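Local coordinates for hydrogenase maturation protease HycI (Thermococcus kodakarensis KOD1, PDB 5ZBY), which probably acts as an endopeptidase of the A31 family that cleaves the C-terminal end of a [NiFe] hydrogenase precursor during its maturation, at residues Asp6-Lys11 / Leu69-Asp74; Phe65-Val70 / Glu114-Asp119. One frame throughout, in Å; residues are numbered along the deposited sequence.

Contact 1 (Asp6-Lys11 / Leu69-Asp74); sequences DVFSGK and LVVFVD
Leu69 turns CG away from its own amide nitrogen (chi1 176°), which sends the branched end toward helix 3-8, while Phe8, whose CG lies anti to its own carbonyl carbon (chi1 -74°), brings its ring to Leu69 and Val71. The Phe8 and Leu69 side chains cross at about a right angle, and CD2 of Leu69 comes to lie over one face of the ring, 4.2 Å from the Phe8 centroid and 27° off the ring normal, a CH-pi contact. The same methyl also meets Val7: CG1 of Val7 stands 3.9 Å from CD2 of Leu69, and Val7 O is 3.6 Å from Leu69 CD2. Farther along the ring, CZ of Phe8 reaches CG2 of Val71 at 4.0 Å, again crosswise. Such helix-on-sheet packing is the building principle of three-layer alpha/beta/alpha folds, of which this parallel-rich sheet is an example: Leu69 and Val71, two residues apart on strand 69-75, present their side chains to the same layer, where Ile14 and Val121 of the adjoining strands also join in. Were Phe8 an alanine, Leu69 CD2 would probably lose the ring face it lies against and a gap would be likely to open beside CG2 of Val71. The helix ends here in a type II turn from Phe8 to Lys11, closed by Lys11 N to Phe8 O at 3.1 Å; Gly10 supplies the positive phi at its third position. At the close of the turn, Lys11 lays its aliphatic part across Leu69, with Lys11 CG 3.9 Å from Leu69 CB. Its bent chain carries NZ to a weak hydrogen bond with Ser9 O.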
ATOM      1  N   ASP A   6       7.145  13.945  -2.008  1.00 38.69           N
ATOM      2  CA  ASP A   6       8.506  13.591  -2.306  1.00 33.97           C
ATOM      3  C   ASP A   6       8.595  12.180  -2.826  1.00 38.16           C
ATOM      4  O   ASP A   6       9.372  11.904  -3.737  1.00 54.17           O
ATOM      5  CB  ASP A   6       9.380  13.721  -1.049  1.00 41.46           C
ATOM      6  CG  ASP A   6       9.617  15.179  -0.629  1.00 92.76           C
ATOM      7  OD1 ASP A   6       9.360  16.101  -1.436  1.00 75.25           O
ATOM      8  OD2 ASP A   6      10.072  15.404   0.519  1.00 73.76           O
ATOM      9  N   VAL A   7       7.839  11.276  -2.187  1.00 49.54           N
ATOM     10  CA  VAL A   7       7.809   9.889  -2.634  1.00 41.99           C
ATOM     11  C   VAL A   7       7.457   9.806  -4.130  1.00 32.34           C
ATOM     12  O   VAL A   7       8.064   9.030  -4.868  1.00 38.99           O
ATOM     13  CB  VAL A   7       6.792   9.035  -1.849  1.00 46.87           C
ATOM     14  CG1 VAL A   7       6.765   7.620  -2.397  1.00 49.34           C
ATOM     15  CG2 VAL A   7       7.135   9.016  -0.370  1.00 44.19           C
ATOM     16  N   PHE A   8       6.480  10.617  -4.540  1.00 35.23           N
ATOM     17  CA  PHE A   8       5.968  10.498  -5.917  1.00 31.13           C
ATOM     18  C   PHE A   8       6.764  11.305  -6.931  1.00 32.25           C
ATOM     19  O   PHE A   8       6.649  11.084  -8.129  1.00 32.72           O
ATOM     20  CB  PHE A   8       4.505  10.914  -5.973  1.00 32.39           C
ATOM     21  CG  PHE A   8       3.602   9.887  -5.387  1.00 40.53           C
ATOM     22  CD1 PHE A   8       3.099   8.887  -6.177  1.00 33.81           C
ATOM     23  CD2 PHE A   8       3.324   9.872  -4.038  1.00 37.55           C
ATOM     24  CE1 PHE A   8       2.294   7.884  -5.633  1.00 28.79           C
ATOM     25  CE2 PHE A   8       2.511   8.877  -3.503  1.00 43.71           C
ATOM     26  CZ  PHE A   8       2.001   7.897  -4.330  1.00 30.32           C
ATOM     27  N   SER A   9       7.593  12.198  -6.428  1.00 36.44           N
ATOM     28  CA  SER A   9       8.291  13.171  -7.269  1.00 36.36           C
ATOM     29  C   SER A   9       9.249  12.536  -8.267  1.00 40.35           C
ATOM     30  O   SER A   9      10.064  11.674  -7.931  1.00 38.98           O
ATOM     31  CB  SER A   9       9.035  14.160  -6.381  1.00 41.21           C
ATOM     32  OG  SER A   9      10.048  14.787  -7.122  1.00 51.71           O
ATOM     33  N   GLY A  10       9.142  12.968  -9.515  1.00 38.63           N
ATOM     34  CA  GLY A  10       9.969  12.420 -10.544  1.00 31.94           C
ATOM     35  C   GLY A  10       9.508  11.105 -11.104  1.00 33.84           C
ATOM     36  O   GLY A  10      10.128  10.563 -12.002  1.00 39.43           O
ATOM     37  N   LYS A  11       8.441  10.543 -10.542  1.00 31.94           N
ATOM     38  CA  LYS A  11       8.016   9.227 -10.952  1.00 29.47           C
ATOM     39  C   LYS A  11       6.857   9.293 -11.905  1.00 26.92           C
ATOM     40  O   LYS A  11       5.793   9.827 -11.571  1.00 36.93           O
ATOM     41  CB  LYS A  11       7.619   8.412  -9.717  1.00 26.69           C
ATOM     42  CG  LYS A  11       8.696   8.329  -8.692  1.00 32.61           C
ATOM     43  CD  LYS A  11       9.856   7.557  -9.197  1.00 34.55           C
ATOM     44  CE  LYS A  11      10.873   7.373  -8.104  1.00 51.06           C
ATOM     45  NZ  LYS A  11      11.488   8.657  -7.691  1.00 79.28           N
ATOM     46  N   LEU A  69       7.682   3.660  -9.871  1.00 22.61           N
ATOM     47  CA  LEU A  69       7.407   3.583  -8.416  1.00 22.12           C
ATOM     48  C   LEU A  69       6.295   2.580  -8.195  1.00 24.79           C
ATOM     49  O   LEU A  69       5.279   2.616  -8.897  1.00 24.24           O
ATOM     50  CB  LEU A  69       6.966   4.930  -7.865  1.00 21.89           C
ATOM     51  CG  LEU A  69       6.550   4.975  -6.374  1.00 27.07           C
ATOM     52  CD1 LEU A  69       7.746   4.664  -5.487  1.00 32.18           C
ATOM     53  CD2 LEU A  69       5.937   6.305  -6.010  1.00 28.76           C
ATOM     54  N   VAL A  70       6.469   1.726  -7.181  1.00 22.74           N
ATOM     55  CA  VAL A  70       5.408   0.835  -6.721  1.00 21.10           C
ATOM     56  C   VAL A  70       5.140   1.197  -5.270  1.00 25.87           C
ATOM     57  O   VAL A  70       6.087   1.288  -4.482  1.00 25.04           O
ATOM     58  CB  VAL A  70       5.806  -0.646  -6.852  1.00 19.81           C
ATOM     59  CG1 VAL A  70       4.645  -1.526  -6.313  1.00 22.27           C
ATOM     60  CG2 VAL A  70       6.115  -0.978  -8.354  1.00 19.85           C
ATOM     61  N   VAL A  71       3.880   1.466  -4.950  1.00 21.40           N
ATOM     62  CA  VAL A  71       3.462   1.853  -3.576  1.00 20.24           C
ATOM     63  C   VAL A  71       2.544   0.790  -3.025  1.00 24.51           C
ATOM     64  O   VAL A  71       1.450   0.622  -3.567  1.00 25.09           O
ATOM     65  CB  VAL A  71       2.714   3.173  -3.606  1.00 25.03           C
ATOM     66  CG1 VAL A  71       2.296   3.622  -2.228  1.00 26.48           C
ATOM     67  CG2 VAL A  71       3.590   4.260  -4.281  1.00 26.13           C
ATOM     68  N   PHE A  72       2.975   0.085  -1.982  1.00 21.11           N
ATOM     69  CA  PHE A  72       2.117  -0.860  -1.266  1.00 20.35           C
ATOM     70  C   PHE A  72       1.428  -0.109  -0.170  1.00 26.23           C
ATOM     71  O   PHE A  72       2.037   0.755   0.446  1.00 23.78           O
ATOM     72  CB  PHE A  72       2.946  -2.015  -0.694  1.00 19.61           C
ATOM     73  CG  PHE A  72       3.457  -2.932  -1.771  1.00 25.70           C
ATOM     74  CD1 PHE A  72       4.771  -2.885  -2.186  1.00 24.58           C
ATOM     75  CD2 PHE A  72       2.583  -3.807  -2.404  1.00 23.50           C
ATOM     76  CE1 PHE A  72       5.230  -3.735  -3.230  1.00 29.35           C
ATOM     77  CE2 PHE A  72       3.045  -4.633  -3.459  1.00 23.68           C
ATOM     78  CZ  PHE A  72       4.351  -4.615  -3.837  1.00 26.12           C
ATOM     79  N   VAL A  73       0.147  -0.375   0.048  1.00 19.44           N
ATOM     80  CA  VAL A  73      -0.597   0.334   1.096  1.00 19.20           C
ATOM     81  C   VAL A  73      -1.229  -0.749   1.984  1.00 22.30           C
ATOM     82  O   VAL A  73      -1.901  -1.643   1.477  1.00 22.30           O
ATOM     83  CB  VAL A  73      -1.687   1.243   0.524  1.00 22.09           C
ATOM     84  CG1 VAL A  73      -2.454   1.957   1.631  1.00 24.70           C
ATOM     85  CG2 VAL A  73      -1.115   2.264  -0.519  1.00 21.30           C
ATOM     86  N   ASP A  74      -0.966  -0.730   3.289  1.00 19.97           N
ATOM     87  CA  ASP A  74      -1.423  -1.837   4.161  1.00 20.02           C
ATOM     88  C   ASP A  74      -1.667  -1.282   5.595  1.00 22.99           C
ATOM     89  O   ASP A  74      -1.104  -0.271   5.996  1.00 21.79           O
ATOM     90  CB  ASP A  74      -0.357  -2.960   4.200  1.00 19.88           C
ATOM     91  CG  ASP A  74      -0.883  -4.290   4.754  1.00 24.74           C
ATOM     92  OD1 ASP A  74      -2.115  -4.439   4.895  1.00 24.08           O
ATOM     93  OD2 ASP A  74      -0.058  -5.183   4.981  1.00 25.54           O
TER

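Contact 2 (Phe65-Val70 / Glu114-Asp119); sequences FKPDLV and EQTGSD
Ser118 turns its side chain toward the Asp68-Leu69 backbone; OG, anti to the backbone N (chi1 -173°), is near Leu69 N, but the angle is too poor for a hydrogen bond. Ser118 OG meets Pro67 CB at 3.7 Å and Val70 CG2 at 3.6 Å, two neighbours lying on the same general side of it. Ser118 OG donates to Asp119 O, in the next residue, at 2.9 Å, its approach tilted 31° from the carbonyl plane. That oxygen is gripped twice, since Val70 N also donates to Asp119 O, at 2.9 Å and nearly in line with the carbonyl bond. Asp119 N in turn donates to Asp68 O from above the carbonyl plane, so Leu69 is flanked by two backbone bonds in a parallel bridge with Asp119. This is where strand 119-125 begins beside strand 69-75, directly after helix 105-116, as in the parallel part of a Rossmann-like alpha/beta sheet. CD1 of Leu69 meets CB of Asp119 at 3.9 Å on the same face of the sheet. At the helix end, Thr116 turns CG2 crosswise onto CD of Pro67 at 4.0 Å; its OG1 accepts from Ser118 N, an ST turn, and is also hydrogen-bonded to Ile112 O. Between Pro67 O and Thr116 O a water donates to both carbonyls, bridging the loop before the strand to the last turn of the helix.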
ATOM      1  N   PHE A  65       3.765  -3.500 -16.240  1.00 27.29           N
ATOM      2  CA  PHE A  65       3.388  -2.103 -16.321  1.00 22.10           C
ATOM      3  C   PHE A  65       4.596  -1.174 -16.413  1.00 25.83           C
ATOM      4  O   PHE A  65       4.446  -0.021 -16.639  1.00 27.75           O
ATOM      5  CB  PHE A  65       2.510  -1.697 -15.144  1.00 27.52           C
ATOM      6  CG  PHE A  65       1.720  -0.439 -15.346  1.00 25.97           C
ATOM      7  CD1 PHE A  65       0.615  -0.411 -16.142  1.00 29.21           C
ATOM      8  CD2 PHE A  65       2.077   0.718 -14.695  1.00 26.48           C
ATOM      9  CE1 PHE A  65      -0.107   0.732 -16.301  1.00 27.96           C
ATOM     10  CE2 PHE A  65       1.361   1.856 -14.836  1.00 26.43           C
ATOM     11  CZ  PHE A  65       0.267   1.866 -15.643  1.00 30.74           C
ATOM     12  N   LYS A  66       5.780  -1.717 -16.229  1.00 27.58           N
ATOM     13  CA  LYS A  66       6.995  -0.928 -16.254  1.00 24.24           C
ATOM     14  C   LYS A  66       7.008   0.263 -15.316  1.00 26.23           C
ATOM     15  O   LYS A  66       7.104   1.370 -15.749  1.00 26.25           O
ATOM     16  CB  LYS A  66       7.371  -0.512 -17.672  1.00 28.39           C
ATOM     17  CG  LYS A  66       7.876  -1.660 -18.498  1.00 33.06           C
ATOM     18  CD  LYS A  66       8.194  -1.236 -19.911  1.00 36.02           C
ATOM     19  CE  LYS A  66       9.677  -1.146 -20.172  1.00 55.24           C
ATOM     20  NZ  LYS A  66      10.195   0.221 -19.923  1.00 61.58           N
ATOM     21  N   PRO A  67       6.847   0.013 -14.017  1.00 27.08           N
ATOM     22  CA  PRO A  67       6.734   1.128 -13.101  1.00 25.57           C
ATOM     23  C   PRO A  67       8.071   1.831 -12.832  1.00 22.13           C
ATOM     24  O   PRO A  67       9.128   1.199 -12.897  1.00 27.13           O
ATOM     25  CB  PRO A  67       6.225   0.443 -11.780  1.00 20.96           C
ATOM     26  CG  PRO A  67       6.834  -0.931 -11.892  1.00 26.15           C
ATOM     27  CD  PRO A  67       6.747  -1.294 -13.367  1.00 30.44           C
ATOM     28  N   ASP A  68       7.940   3.099 -12.458  1.00 24.41           N
ATOM     29  CA  ASP A  68       9.005   3.909 -11.893  1.00 26.05           C
ATOM     30  C   ASP A  68       8.917   3.814 -10.376  1.00 26.82           C
ATOM     31  O   ASP A  68       9.944   3.883  -9.696  1.00 29.28           O
ATOM     32  CB  ASP A  68       8.873   5.356 -12.335  1.00 23.55           C
ATOM     33  CG  ASP A  68       9.042   5.513 -13.857  1.00 28.97           C
ATOM     34  OD1 ASP A  68       9.999   4.914 -14.385  1.00 33.05           O
ATOM     35  OD2 ASP A  68       8.180   6.155 -14.465  1.00 31.87           O
ATOM     36  N   LEU A  69       7.682   3.660  -9.871  1.00 22.61           N
ATOM     37  CA  LEU A  69       7.407   3.583  -8.416  1.00 22.12           C
ATOM     38  C   LEU A  69       6.295   2.580  -8.195  1.00 24.79           C
ATOM     39  O   LEU A  69       5.279   2.616  -8.897  1.00 24.24           O
ATOM     40  CB  LEU A  69       6.966   4.930  -7.865  1.00 21.89           C
ATOM     41  CG  LEU A  69       6.550   4.975  -6.374  1.00 27.07           C
ATOM     42  CD1 LEU A  69       7.746   4.664  -5.487  1.00 32.18           C
ATOM     43  CD2 LEU A  69       5.937   6.305  -6.010  1.00 28.76           C
ATOM     44  N   VAL A  70       6.469   1.726  -7.181  1.00 22.74           N
ATOM     45  CA  VAL A  70       5.408   0.835  -6.721  1.00 21.10           C
ATOM     46  C   VAL A  70       5.140   1.197  -5.270  1.00 25.87           C
ATOM     47  O   VAL A  70       6.087   1.288  -4.482  1.00 25.04           O
ATOM     48  CB  VAL A  70       5.806  -0.646  -6.852  1.00 19.81           C
ATOM     49  CG1 VAL A  70       4.645  -1.526  -6.313  1.00 22.27           C
ATOM     50  CG2 VAL A  70       6.115  -0.978  -8.354  1.00 19.85           C
ATOM     51  N   GLU A 114      14.098  -5.921  -8.648  1.00 30.12           N
ATOM     52  CA  GLU A 114      15.120  -6.553  -9.478  1.00 32.71           C
ATOM     53  C   GLU A 114      14.646  -6.560 -10.921  1.00 38.99           C
ATOM     54  O   GLU A 114      15.409  -6.197 -11.827  1.00 40.17           O
ATOM     55  CB  GLU A 114      15.411  -7.976  -9.025  1.00 35.61           C
ATOM     56  CG  GLU A 114      16.776  -8.513  -9.497  1.00 44.97           C
ATOM     57  CD  GLU A 114      16.829  -8.809 -10.993  1.00101.22           C
ATOM     58  OE1 GLU A 114      15.797  -9.261 -11.532  1.00 69.93           O
ATOM     59  OE2 GLU A 114      17.894  -8.604 -11.623  1.00 92.87           O
ATOM     60  N   GLN A 115      13.393  -6.971 -11.103  1.00 34.34           N
ATOM     61  CA  GLN A 115      12.795  -7.104 -12.454  1.00 32.38           C
ATOM     62  C   GLN A 115      12.619  -5.796 -13.198  1.00 40.75           C
ATOM     63  O   GLN A 115      12.706  -5.769 -14.437  1.00 41.62           O
ATOM     64  CB  GLN A 115      11.437  -7.796 -12.346  1.00 35.05           C
ATOM     65  CG  GLN A 115      11.489  -9.249 -11.895  1.00 43.88           C
ATOM     66  CD  GLN A 115      12.275 -10.111 -12.859  1.00 77.73           C
ATOM     67  OE1 GLN A 115      12.416  -9.772 -14.030  1.00 68.44           O
ATOM     68  NE2 GLN A 115      12.791 -11.232 -12.373  1.00 71.53           N
ATOM     69  N   THR A 116      12.371  -4.711 -12.482  1.00 34.51           N
ATOM     70  CA  THR A 116      11.941  -3.447 -13.088  1.00 32.73           C
ATOM     71  C   THR A 116      12.824  -2.233 -12.859  1.00 38.50           C
ATOM     72  O   THR A 116      12.706  -1.238 -13.562  1.00 34.12           O
ATOM     73  CB  THR A 116      10.569  -3.027 -12.555  1.00 33.50           C
ATOM     74  OG1 THR A 116      10.700  -2.772 -11.148  1.00 33.55           O
ATOM     75  CG2 THR A 116       9.545  -4.124 -12.739  1.00 39.85           C
ATOM     76  N   GLY A 117      13.628  -2.255 -11.794  1.00 34.44           N
ATOM     77  CA  GLY A 117      14.341  -1.050 -11.396  1.00 39.45           C
ATOM     78  C   GLY A 117      13.486  -0.032 -10.664  1.00 35.67           C
ATOM     79  O   GLY A 117      13.945   1.067 -10.360  1.00 33.76           O
ATOM     80  N   SER A 118      12.231  -0.382 -10.368  1.00 29.90           N
ATOM     81  CA  SER A 118      11.320   0.574  -9.742  1.00 25.15           C
ATOM     82  C   SER A 118      11.722   0.886  -8.301  1.00 22.93           C
ATOM     83  O   SER A 118      12.155  -0.008  -7.620  1.00 31.14           O
ATOM     84  CB  SER A 118       9.896   0.007  -9.742  1.00 27.81           C
ATOM     85  OG  SER A 118       8.959   0.964  -9.293  1.00 26.18           O
ATOM     86  N   ASP A 119      11.551   2.126  -7.868  1.00 24.66           N
ATOM     87  CA  ASP A 119      11.526   2.359  -6.402  1.00 23.35           C
ATOM     88  C   ASP A 119      10.328   1.663  -5.811  1.00 28.24           C
ATOM     89  O   ASP A 119       9.279   1.566  -6.449  1.00 26.26           O
ATOM     90  CB  ASP A 119      11.455   3.842  -6.115  1.00 27.83           C
ATOM     91  CG  ASP A 119      12.790   4.533  -6.319  1.00 79.59           C
ATOM     92  OD1 ASP A 119      13.825   3.834  -6.327  1.00 57.66           O
ATOM     93  OD2 ASP A 119      12.813   5.768  -6.472  1.00 58.74           O
TER
HETATM   94  O   HOH W   1      10.483  -0.609 -14.935  1.00 44.53           O

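From the N terminus, helix 3-8 and the turn after it come first; contact 1 closes the long loop back to them when the chain, after strands 14-18 and 46-50 and helices 29-40 and 59-64, enters strand 69-75. Contact 2 starts just before that strand and closes a second loop, through strand 85-88 and helix 105-116, at the start of strand 119-125. The two loops thus follow one another, overlapping at Leu69 and Val70. Contact 1 joins a helix to the sheet; contact 2 joins neighbouring strands at their entry ends and ties the end of helix 105-116 to the loop before strand 69-75. Lys11 NZ and Asp119 OD2 meet across them at 3.4 Å, a long, weak salt bridge.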